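Local coordinates for CIR protein (Plasmodium chabaudi chabaudi, PDB 6ZYV) that is of unknown function but belongs to the Plasmodium-interspersed repeat (PIR) family of variant antigens associated with infected red blood cells, at residues L95-I98 with L99-P103; F113-N116 with H117-N121; V140-K143 with I144-N148. The protein carries 5 engineered substitutions. One frame throughout, in Å; residues are numbered along the deposited sequence.

Overall arrangement
All three contacts lie within one turn or so of a helix, on three different helices of an ectodomain of helices and loops, without strands. Contact 1, at the end of helix 81-101, is the most buried, and combines a tyrosine CH-pi contact with looser aliphatic packing. Contact 2, at the end of helix 110-118, has its centre about 18 Å from the centre of the chain and mixes aromatic packing with polar groups at the surface. Contact 3, inside helix 134-149, is regular and two-faced, with hydrophobic residues on one side and charged ones on another. The three meet one another: Leu95 packs on Ile118 and Phe113, Tyr114 on Val140 and Ile144, and Ser96 on Met147.

Contact 1. Residues L95-I98 with L99-P103; sequences LSYI and LNQMP
Tyr97 and Gln101 meet one turn apart near the C-terminal end of helix 81-101, with Gln101 CG laid over one face of the phenol ring. Gln101 CG stands 4.0 Å from the centroid of the Tyr97 ring in a CH-pi contact, and it is displaced toward one edge, so that Gln101 CG and Tyr97 CE1 are 3.6 Å apart. The bend at chi2 of Gln101 (-72°) sends the amide past the CE1 and CZ side of the ring, its plane 21° from that of the phenol. The pair spans interior and surface: Tyr97 is buried, Gln101 exposed.

The tight part lies on the buried flank, where side chains press on the backbone of the preceding turn. Leu99 CG sits 3.4 Å from Leu95 O, and Met102 CG comes within 3.2 Å of Ile98 O. Between side chains the fit is slacker, Leu95 CD1 and Leu99 CG being 4.3 Å apart, as are Ile98 CG2 and Met102 CG. Buried Ser96 OG is satisfied by a hydrogen bond with Ile92 O. Four backbone hydrogen bonds, each from a residue to the one four before it, hold the turns together. The bond from Met102 N to Ile98 O (2.9 Å) falls where the chain leaves helical geometry, and it secures the final turn.

Toward solvent, where Asn100 and Gln101 lie, the contact thins out. Asn100 touches the earlier turn through its CB, while its amide extends clear of that turn.

Leu95 and Leu99 pack against helix 110-118, through Ile118 and Phe113 among others, while Leu95 and Ile98 also reach Ile59 of helix 55-71. On another flank, the Tyr97 ring stacks with Tyr158 and Asn100 rests on Pro155, both from helix 154-174.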
ATOM      1  N   LEU A  95      -4.881  -3.709  -0.506  1.00 41.16           N
ATOM      2  CA  LEU A  95      -6.110  -4.446  -0.700  1.00 42.32           C
ATOM      3  C   LEU A  95      -5.838  -5.951  -0.805  1.00 43.86           C
ATOM      4  O   LEU A  95      -6.569  -6.741  -0.204  1.00 44.84           O
ATOM      5  CB  LEU A  95      -6.866  -3.902  -1.920  1.00 42.54           C
ATOM      6  CG  LEU A  95      -8.252  -4.513  -2.167  1.00 44.31           C
ATOM      7  CD1 LEU A  95      -9.158  -4.358  -0.952  1.00 44.77           C
ATOM      8  CD2 LEU A  95      -8.889  -3.921  -3.433  1.00 44.44           C
ATOM      9  N   SER A  96      -4.755  -6.346  -1.507  1.00 43.94           N
ATOM     10  CA  SER A  96      -4.349  -7.753  -1.639  1.00 44.92           C
ATOM     11  C   SER A  96      -3.994  -8.330  -0.286  1.00 46.71           C
ATOM     12  O   SER A  96      -4.373  -9.454   0.019  1.00 48.30           O
ATOM     13  CB  SER A  96      -3.152  -7.884  -2.572  1.00 44.50           C
ATOM     14  OG  SER A  96      -3.507  -7.331  -3.821  1.00 45.32           O
ATOM     15  N   TYR A  97      -3.276  -7.559   0.533  1.00 46.93           N
ATOM     16  CA  TYR A  97      -2.910  -7.949   1.883  1.00 48.27           C
ATOM     17  C   TYR A  97      -4.189  -8.194   2.719  1.00 49.85           C
ATOM     18  O   TYR A  97      -4.280  -9.216   3.384  1.00 50.60           O
ATOM     19  CB  TYR A  97      -1.958  -6.902   2.516  1.00 48.24           C
ATOM     20  CG  TYR A  97      -2.086  -6.780   4.015  1.00 51.27           C
ATOM     21  CD1 TYR A  97      -1.518  -7.723   4.858  1.00 53.35           C
ATOM     22  CD2 TYR A  97      -2.825  -5.749   4.590  1.00 53.67           C
ATOM     23  CE1 TYR A  97      -1.671  -7.640   6.235  1.00 56.17           C
ATOM     24  CE2 TYR A  97      -3.019  -5.677   5.961  1.00 56.12           C
ATOM     25  CZ  TYR A  97      -2.427  -6.615   6.788  1.00 58.54           C
ATOM     26  OH  TYR A  97      -2.595  -6.539   8.160  1.00 62.13           O
ATOM     27  N   ILE A  98      -5.159  -7.267   2.684  1.00 50.25           N
ATOM     28  CA  ILE A  98      -6.413  -7.385   3.435  1.00 51.78           C
ATOM     29  C   ILE A  98      -7.202  -8.620   3.010  1.00 53.43           C
ATOM     30  O   ILE A  98      -7.627  -9.400   3.862  1.00 54.91           O
ATOM     31  CB  ILE A  98      -7.271  -6.094   3.267  1.00 52.25           C
ATOM     32  CG1 ILE A  98      -6.570  -4.899   3.920  1.00 51.97           C
ATOM     33  CG2 ILE A  98      -8.728  -6.284   3.802  1.00 53.42           C
ATOM     34  CD1 ILE A  98      -6.381  -5.026   5.398  1.00 52.83           C
ATOM     35  N   LEU A  99      -7.375  -8.815   1.706  1.00 53.33           N
ATOM     36  CA  LEU A  99      -8.101  -9.967   1.206  1.00 54.74           C
ATOM     37  C   LEU A  99      -7.385 -11.270   1.560  1.00 56.23           C
ATOM     38  O   LEU A  99      -8.044 -12.234   1.924  1.00 57.96           O
ATOM     39  CB  LEU A  99      -8.396  -9.841  -0.297  1.00 54.42           C
ATOM     40  CG  LEU A  99      -9.308  -8.665  -0.711  1.00 55.09           C
ATOM     41  CD1 LEU A  99      -9.662  -8.757  -2.182  1.00 55.74           C
ATOM     42  CD2 LEU A  99     -10.618  -8.632   0.103  1.00 55.72           C
ATOM     43  N   ASN A 100      -6.053 -11.276   1.551  1.00 55.77           N
ATOM     44  CA  ASN A 100      -5.286 -12.448   1.958  1.00 56.89           C
ATOM     45  C   ASN A 100      -5.525 -12.744   3.457  1.00 58.19           C
ATOM     46  O   ASN A 100      -5.647 -13.913   3.825  1.00 59.10           O
ATOM     47  CB  ASN A 100      -3.793 -12.251   1.671  1.00 57.47           C
ATOM     48  CG  ASN A 100      -2.974 -13.468   2.014  1.00 61.05           C
ATOM     49  OD1 ASN A 100      -2.227 -13.492   2.989  1.00 61.48           O
ATOM     50  ND2 ASN A 100      -3.134 -14.517   1.238  1.00 62.33           N
ATOM     51  N   GLN A 101      -5.663 -11.702   4.296  1.00 58.34           N
ATOM     52  CA  GLN A 101      -5.929 -11.875   5.723  1.00 61.09           C
ATOM     53  C   GLN A 101      -7.330 -12.426   5.975  1.00 63.03           C
ATOM     54  O   GLN A 101      -7.491 -13.335   6.784  1.00 64.36           O
ATOM     55  CB  GLN A 101      -5.776 -10.546   6.493  1.00 63.33           C
ATOM     56  CG  GLN A 101      -4.375  -9.949   6.455  1.00 67.45           C
ATOM     57  CD  GLN A 101      -3.383 -10.720   7.287  1.00 75.57           C
ATOM     58  OE1 GLN A 101      -2.733 -11.661   6.812  1.00 76.86           O
ATOM     59  NE2 GLN A 101      -3.238 -10.325   8.554  1.00 78.78           N
ATOM     60  N   MET A 102      -8.340 -11.869   5.292  1.00 63.13           N
ATOM     61  CA  MET A 102      -9.736 -12.278   5.423  1.00 64.82           C
ATOM     62  C   MET A 102      -9.888 -13.742   5.101  1.00 66.03           C
ATOM     63  O   MET A 102      -9.291 -14.216   4.133  1.00 65.83           O
ATOM     64  CB  MET A 102     -10.617 -11.505   4.421  1.00 65.79           C
ATOM     65  CG  MET A 102     -10.652 -10.020   4.630  1.00 68.28           C
ATOM     66  SD  MET A 102     -11.531  -9.640   6.143  1.00 81.05           S
ATOM     67  CE  MET A 102     -13.224  -9.955   5.634  1.00 76.13           C
ATOM     68  N   PRO A 103     -10.623 -14.493   5.928  1.00 67.29           N
ATOM     69  CA  PRO A 103     -10.904 -15.886   5.558  1.00 68.60           C
ATOM     70  C   PRO A 103     -11.951 -15.857   4.432  1.00 69.01           C
ATOM     71  O   PRO A 103     -12.776 -14.929   4.371  1.00 69.74           O
ATOM     72  CB  PRO A 103     -11.469 -16.480   6.847  1.00 70.36           C
ATOM     73  CG  PRO A 103     -12.132 -15.331   7.531  1.00 70.15           C
ATOM     74  CD  PRO A 103     -11.408 -14.065   7.105  1.00 67.24           C
TER

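Contact 2. Residues F113-N116 with H117-N121; sequences FYTN and HIETN
Phe113 and His117 make the first of two CH-pi contacts here: His117 CB lies over the centre of the Phe113 ring, 3.9 Å from its centroid. The two rings, inclined to each other by 33°, come together obliquely, His117 CD2 and Phe113 CD2 being 3.6 Å apart. One residue on, Ile118 CG2 sits above one face of the Tyr114 ring, nearer its rim than its middle. Ile118 bridges both aromatics, since its CD1 lies at the edge of the Phe113 ring, near its plane, and also touches Tyr114 CD2 at 3.7 Å.

The backbone bonds show the helix widening. Tyr114 O accepts from two amides: Glu119 N, at 2.9 Å and almost straight (171°), belongs to a pi-type turn, whereas Ile118 N approaches from above the carbonyl plane. Beyond them a type I beta turn runs from Ile118 to Asn121, which N-caps the next helix.

Polar side chains line the outer side. With Glu119 extended beyond CG, OE1 arrives in the plane of the Tyr114 ring at its edge, and the carboxylate stands 76° to that ring; OE1 also forms a salt bridge with Lys137. Thr120 OG1 gives Thr115 O a weak hydrogen bond of 3.5 Å.

Phe113 and His117 both touch Asn56 of helix 55-71, and Tyr114 packs on Leu95 of helix 81-101. Tyr114 also reaches Val140 and Ile144 of helix 134-149, while its hydroxyl is hydrogen-bonded to that of Tyr124 in helix 122-127.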
ATOM      1  N   PHE A 113     -13.874  -8.817  -5.937  1.00 53.07           N
ATOM      2  CA  PHE A 113     -14.088  -7.855  -4.859  1.00 52.59           C
ATOM      3  C   PHE A 113     -14.068  -6.412  -5.399  1.00 52.11           C
ATOM      4  O   PHE A 113     -14.887  -5.612  -4.982  1.00 52.09           O
ATOM      5  CB  PHE A 113     -13.027  -8.024  -3.735  1.00 52.07           C
ATOM      6  CG  PHE A 113     -13.277  -7.145  -2.531  1.00 52.62           C
ATOM      7  CD1 PHE A 113     -12.795  -5.849  -2.485  1.00 52.75           C
ATOM      8  CD2 PHE A 113     -14.012  -7.611  -1.454  1.00 54.17           C
ATOM      9  CE1 PHE A 113     -13.081  -5.026  -1.410  1.00 53.59           C
ATOM     10  CE2 PHE A 113     -14.280  -6.793  -0.371  1.00 54.67           C
ATOM     11  CZ  PHE A 113     -13.839  -5.498  -0.365  1.00 54.02           C
ATOM     12  N   TYR A 114     -13.131  -6.069  -6.292  1.00 51.45           N
ATOM     13  CA  TYR A 114     -13.046  -4.714  -6.840  1.00 51.44           C
ATOM     14  C   TYR A 114     -14.321  -4.338  -7.592  1.00 53.37           C
ATOM     15  O   TYR A 114     -14.886  -3.275  -7.346  1.00 53.34           O
ATOM     16  CB  TYR A 114     -11.832  -4.563  -7.780  1.00 50.30           C
ATOM     17  CG  TYR A 114     -11.304  -3.141  -7.845  1.00 49.94           C
ATOM     18  CD1 TYR A 114     -11.866  -2.205  -8.702  1.00 50.15           C
ATOM     19  CD2 TYR A 114     -10.245  -2.736  -7.050  1.00 49.80           C
ATOM     20  CE1 TYR A 114     -11.385  -0.905  -8.764  1.00 50.21           C
ATOM     21  CE2 TYR A 114      -9.749  -1.442  -7.113  1.00 49.82           C
ATOM     22  CZ  TYR A 114     -10.338  -0.518  -7.948  1.00 50.73           C
ATOM     23  OH  TYR A 114      -9.823   0.763  -7.987  1.00 52.01           O
ATOM     24  N   THR A 115     -14.775  -5.206  -8.504  1.00 54.79           N
ATOM     25  CA  THR A 115     -15.972  -4.944  -9.296  1.00 56.53           C
ATOM     26  C   THR A 115     -17.244  -4.945  -8.438  1.00 57.83           C
ATOM     27  O   THR A 115     -18.104  -4.084  -8.617  1.00 58.35           O
ATOM     28  CB  THR A 115     -16.083  -6.006 -10.420  1.00 58.85           C
ATOM     29  OG1 THR A 115     -14.980  -5.930 -11.335  1.00 59.86           O
ATOM     30  CG2 THR A 115     -17.406  -5.969 -11.155  1.00 60.10           C
ATOM     31  N   ASN A 116     -17.372  -5.903  -7.517  1.00 58.48           N
ATOM     32  CA  ASN A 116     -18.587  -6.027  -6.717  1.00 60.19           C
ATOM     33  C   ASN A 116     -18.651  -5.198  -5.439  1.00 59.70           C
ATOM     34  O   ASN A 116     -19.739  -5.092  -4.881  1.00 61.31           O
ATOM     35  CB  ASN A 116     -18.863  -7.482  -6.369  1.00 63.14           C
ATOM     36  CG  ASN A 116     -19.159  -8.340  -7.569  1.00 69.35           C
ATOM     37  OD1 ASN A 116     -18.657  -9.457  -7.692  1.00 71.24           O
ATOM     38  ND2 ASN A 116     -19.974  -7.835  -8.488  1.00 71.62           N
ATOM     39  N   HIS A 117     -17.532  -4.661  -4.939  1.00 57.72           N
ATOM     40  CA  HIS A 117     -17.551  -3.894  -3.693  1.00 56.77           C
ATOM     41  C   HIS A 117     -16.916  -2.532  -3.777  1.00 55.09           C
ATOM     42  O   HIS A 117     -17.253  -1.680  -2.956  1.00 55.22           O
ATOM     43  CB  HIS A 117     -16.937  -4.674  -2.540  1.00 57.92           C
ATOM     44  CG  HIS A 117     -17.672  -5.931  -2.222  1.00 63.10           C
ATOM     45  ND1 HIS A 117     -18.880  -5.921  -1.528  1.00 66.43           N
ATOM     46  CD2 HIS A 117     -17.377  -7.203  -2.562  1.00 64.95           C
ATOM     47  CE1 HIS A 117     -19.263  -7.188  -1.462  1.00 67.83           C
ATOM     48  NE2 HIS A 117     -18.383  -7.999  -2.057  1.00 67.40           N
ATOM     49  N   ILE A 118     -16.012  -2.300  -4.734  1.00 53.63           N
ATOM     50  CA  ILE A 118     -15.363  -0.985  -4.840  1.00 53.42           C
ATOM     51  C   ILE A 118     -16.023  -0.157  -5.915  1.00 54.53           C
ATOM     52  O   ILE A 118     -16.472   0.950  -5.641  1.00 55.15           O
ATOM     53  CB  ILE A 118     -13.829  -1.108  -4.998  1.00 52.29           C
ATOM     54  CG1 ILE A 118     -13.219  -1.605  -3.682  1.00 53.30           C
ATOM     55  CG2 ILE A 118     -13.205   0.218  -5.434  1.00 51.33           C
ATOM     56  CD1 ILE A 118     -12.019  -2.198  -3.830  1.00 54.56           C
ATOM     57  N   GLU A 119     -16.136  -0.708  -7.123  1.00 55.22           N
ATOM     58  CA  GLU A 119     -16.828  -0.014  -8.208  1.00 56.73           C
ATOM     59  C   GLU A 119     -18.337   0.176  -7.893  1.00 57.61           C
ATOM     60  O   GLU A 119     -18.957   1.099  -8.391  1.00 58.74           O
ATOM     61  CB  GLU A 119     -16.598  -0.737  -9.531  1.00 59.09           C
ATOM     62  CG  GLU A 119     -15.134  -0.689  -9.921  1.00 64.63           C
ATOM     63  CD  GLU A 119     -14.802  -1.263 -11.284  1.00 73.08           C
ATOM     64  OE1 GLU A 119     -13.788  -0.822 -11.876  1.00 73.63           O
ATOM     65  OE2 GLU A 119     -15.549  -2.150 -11.758  1.00 76.96           O
ATOM     66  N   THR A 120     -18.862  -0.633  -6.964  1.00 57.03           N
ATOM     67  CA  THR A 120     -20.221  -0.683  -6.477  1.00 57.95           C
ATOM     68  C   THR A 120     -20.484   0.425  -5.415  1.00 58.10           C
ATOM     69  O   THR A 120     -21.630   0.834  -5.230  1.00 59.23           O
ATOM     70  CB  THR A 120     -20.423  -2.128  -6.048  1.00 59.90           C
ATOM     71  OG1 THR A 120     -21.015  -2.842  -7.149  1.00 63.03           O
ATOM     72  CG2 THR A 120     -21.187  -2.302  -4.786  1.00 60.78           C
ATOM     73  N   ASN A 121     -19.433   0.917  -4.746  1.00 56.58           N
ATOM     74  CA  ASN A 121     -19.540   1.997  -3.781  1.00 56.19           C
ATOM     75  C   ASN A 121     -19.714   3.310  -4.556  1.00 57.76           C
ATOM     76  O   ASN A 121     -18.891   3.658  -5.406  1.00 57.11           O
ATOM     77  CB  ASN A 121     -18.277   2.060  -2.952  1.00 54.38           C
ATOM     78  CG  ASN A 121     -18.409   2.865  -1.707  1.00 55.66           C
ATOM     79  OD1 ASN A 121     -19.064   3.917  -1.666  1.00 57.21           O
ATOM     80  ND2 ASN A 121     -17.789   2.381  -0.651  1.00 55.19           N
TER

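Contact 3. Residues V140-K143 with I144-N148; sequences VDKK and IDLMN
With CG1 of Val140 swung anti to the backbone N (chi1 169°) and CG1 of Ile144 beside its own N, the two side chains point the same way and lie alongside each other. Ile144 then continues extended (chi2 166°), which carries its CD1 back to Val140 CG1 at 3.8 Å. On the way, Ile144 CG1 passes 3.4 Å from Val140 O, the carbonyl that also accepts the amide of Ile144.

Met147 leans on the preceding turn in a similar manner, its CG lying 3.2 Å from Lys143 O. Leu146 uses CG against Lys142 O, and the aliphatic part of Lys142 runs past it at a distance, with Lys142 CD 4.2 Å from Leu146 CG. The backbone beneath is regular: four successive amides, from Ile144 to Met147, bond to the carbonyls four residues earlier.

Charged ends spread outward. Lys142 NZ and Asp145 OD2 are 4.3 Å apart, too far for a salt bridge, though their opposite charges probably attract weakly. Lys143 instead bends at chi2, touches Ile92 and carries its amine to a salt bridge with Asp85. Ile144 O accepts two bonds, from Asn148 N and ND2; the ND2 bond (3.1 Å, 170°) comes from above the carbonyl plane but lies close to the amide plane of Asn148, and ties that side chain back to the helix.

Val140, Ile144 and Met147 form the packed side, Ile144 against Leu110 of helix 110-118, Val140 and Met147 against Ile92 of helix 81-101. Leu146 lies by Gln210 of helix 206-211, and Asp141, Lys142 and Asp145 lie toward solvent. The result is an amphipathic alpha-helix, its main apolar side turned to helices 81-101 and 110-118 of this helical PIR ectodomain.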
ATOM      1  N   VAL A 140      -5.746   0.108 -12.919  1.00 47.15           N
ATOM      2  CA  VAL A 140      -6.289  -0.753 -11.876  1.00 46.60           C
ATOM      3  C   VAL A 140      -6.247  -2.225 -12.294  1.00 46.99           C
ATOM      4  O   VAL A 140      -5.796  -3.076 -11.506  1.00 47.22           O
ATOM      5  CB  VAL A 140      -7.721  -0.325 -11.492  1.00 46.31           C
ATOM      6  CG1 VAL A 140      -8.393  -1.375 -10.615  1.00 46.03           C
ATOM      7  CG2 VAL A 140      -7.706   1.018 -10.812  1.00 46.44           C
ATOM      8  N   ASP A 141      -6.690  -2.515 -13.526  1.00 46.95           N
ATOM      9  CA  ASP A 141      -6.677  -3.876 -14.049  1.00 48.46           C
ATOM     10  C   ASP A 141      -5.267  -4.465 -14.113  1.00 46.81           C
ATOM     11  O   ASP A 141      -5.100  -5.649 -13.822  1.00 46.95           O
ATOM     12  CB  ASP A 141      -7.320  -3.936 -15.439  1.00 53.92           C
ATOM     13  CG  ASP A 141      -8.823  -3.978 -15.414  1.00 66.24           C
ATOM     14  OD1 ASP A 141      -9.393  -4.416 -14.367  1.00 67.93           O
ATOM     15  OD2 ASP A 141      -9.447  -3.575 -16.439  1.00 72.04           O
ATOM     16  N   LYS A 142      -4.266  -3.645 -14.509  1.00 44.93           N
ATOM     17  CA  LYS A 142      -2.893  -4.095 -14.593  1.00 43.87           C
ATOM     18  C   LYS A 142      -2.379  -4.404 -13.203  1.00 42.58           C
ATOM     19  O   LYS A 142      -1.730  -5.416 -13.034  1.00 42.33           O
ATOM     20  CB  LYS A 142      -1.993  -3.029 -15.238  1.00 45.72           C
ATOM     21  CG  LYS A 142      -1.047  -3.579 -16.315  1.00 51.21           C
ATOM     22  CD  LYS A 142      -0.154  -4.783 -15.956  1.00 53.25           C
ATOM     23  CE  LYS A 142       0.109  -5.566 -17.228  1.00 55.98           C
ATOM     24  NZ  LYS A 142       0.958  -6.794 -17.082  1.00 56.23           N
ATOM     25  N   LYS A 143      -2.688  -3.555 -12.206  1.00 42.10           N
ATOM     26  CA  LYS A 143      -2.250  -3.771 -10.835  1.00 42.21           C
ATOM     27  C   LYS A 143      -2.880  -5.030 -10.256  1.00 42.68           C
ATOM     28  O   LYS A 143      -2.178  -5.799  -9.611  1.00 42.29           O
ATOM     29  CB  LYS A 143      -2.483  -2.526  -9.950  1.00 42.90           C
ATOM     30  CG  LYS A 143      -1.770  -1.265 -10.428  1.00 46.67           C
ATOM     31  CD  LYS A 143      -0.237  -1.411 -10.477  1.00 50.62           C
ATOM     32  CE  LYS A 143       0.491  -0.160 -10.968  1.00 53.33           C
ATOM     33  NZ  LYS A 143       1.993  -0.249 -10.796  1.00 54.52           N
ATOM     34  N   ILE A 144      -4.176  -5.288 -10.552  1.00 43.38           N
ATOM     35  CA  ILE A 144      -4.860  -6.507 -10.091  1.00 44.05           C
ATOM     36  C   ILE A 144      -4.216  -7.751 -10.732  1.00 44.92           C
ATOM     37  O   ILE A 144      -3.941  -8.738 -10.044  1.00 45.51           O
ATOM     38  CB  ILE A 144      -6.394  -6.419 -10.358  1.00 44.47           C
ATOM     39  CG1 ILE A 144      -7.050  -5.456  -9.396  1.00 45.66           C
ATOM     40  CG2 ILE A 144      -7.080  -7.797 -10.326  1.00 44.62           C
ATOM     41  CD1 ILE A 144      -8.475  -5.076  -9.807  1.00 47.85           C
ATOM     42  N   ASP A 145      -3.912  -7.666 -12.019  1.00 45.25           N
ATOM     43  CA  ASP A 145      -3.273  -8.757 -12.742  1.00 46.39           C
ATOM     44  C   ASP A 145      -1.862  -9.022 -12.206  1.00 44.97           C
ATOM     45  O   ASP A 145      -1.466 -10.176 -12.070  1.00 45.38           O
ATOM     46  CB  ASP A 145      -3.256  -8.469 -14.241  1.00 52.28           C
ATOM     47  CG  ASP A 145      -2.943  -9.687 -15.081  1.00 65.28           C
ATOM     48  OD1 ASP A 145      -3.493 -10.777 -14.777  1.00 70.10           O
ATOM     49  OD2 ASP A 145      -2.143  -9.562 -16.044  1.00 69.35           O
ATOM     50  N   LEU A 146      -1.135  -7.959 -11.834  1.00 43.04           N
ATOM     51  CA  LEU A 146       0.175  -8.066 -11.236  1.00 41.91           C
ATOM     52  C   LEU A 146       0.092  -8.757  -9.880  1.00 40.62           C
ATOM     53  O   LEU A 146       0.960  -9.561  -9.587  1.00 40.32           O
ATOM     54  CB  LEU A 146       0.817  -6.696 -11.076  1.00 41.41           C
ATOM     55  CG  LEU A 146       1.491  -6.163 -12.317  1.00 43.36           C
ATOM     56  CD1 LEU A 146       1.876  -4.710 -12.120  1.00 43.95           C
ATOM     57  CD2 LEU A 146       2.687  -7.072 -12.753  1.00 42.26           C
ATOM     58  N   MET A 147      -0.935  -8.473  -9.074  1.00 39.93           N
ATOM     59  CA  MET A 147      -1.094  -9.146  -7.780  1.00 40.45           C
ATOM     60  C   MET A 147      -1.331 -10.630  -7.963  1.00 43.15           C
ATOM     61  O   MET A 147      -0.782 -11.423  -7.202  1.00 43.12           O
ATOM     62  CB  MET A 147      -2.191  -8.495  -6.910  1.00 40.14           C
ATOM     63  CG  MET A 147      -1.954  -7.006  -6.638  1.00 40.34           C
ATOM     64  SD  MET A 147      -0.557  -6.615  -5.571  1.00 43.57           S
ATOM     65  CE  MET A 147       0.709  -6.222  -6.763  1.00 40.52           C
ATOM     66  N   ASN A 148      -2.104 -11.013  -9.003  1.00 45.56           N
ATOM     67  CA  ASN A 148      -2.381 -12.401  -9.337  1.00 49.25           C
ATOM     68  C   ASN A 148      -1.167 -13.105  -9.902  1.00 50.26           C
ATOM     69  O   ASN A 148      -0.942 -14.256  -9.575  1.00 50.92           O
ATOM     70  CB  ASN A 148      -3.565 -12.508 -10.304  1.00 53.03           C
ATOM     71  CG  ASN A 148      -4.876 -12.499  -9.574  1.00 59.06           C
ATOM     72  OD1 ASN A 148      -5.380 -13.564  -9.184  1.00 61.88           O
ATOM     73  ND2 ASN A 148      -5.427 -11.308  -9.336  1.00 59.72           N
TER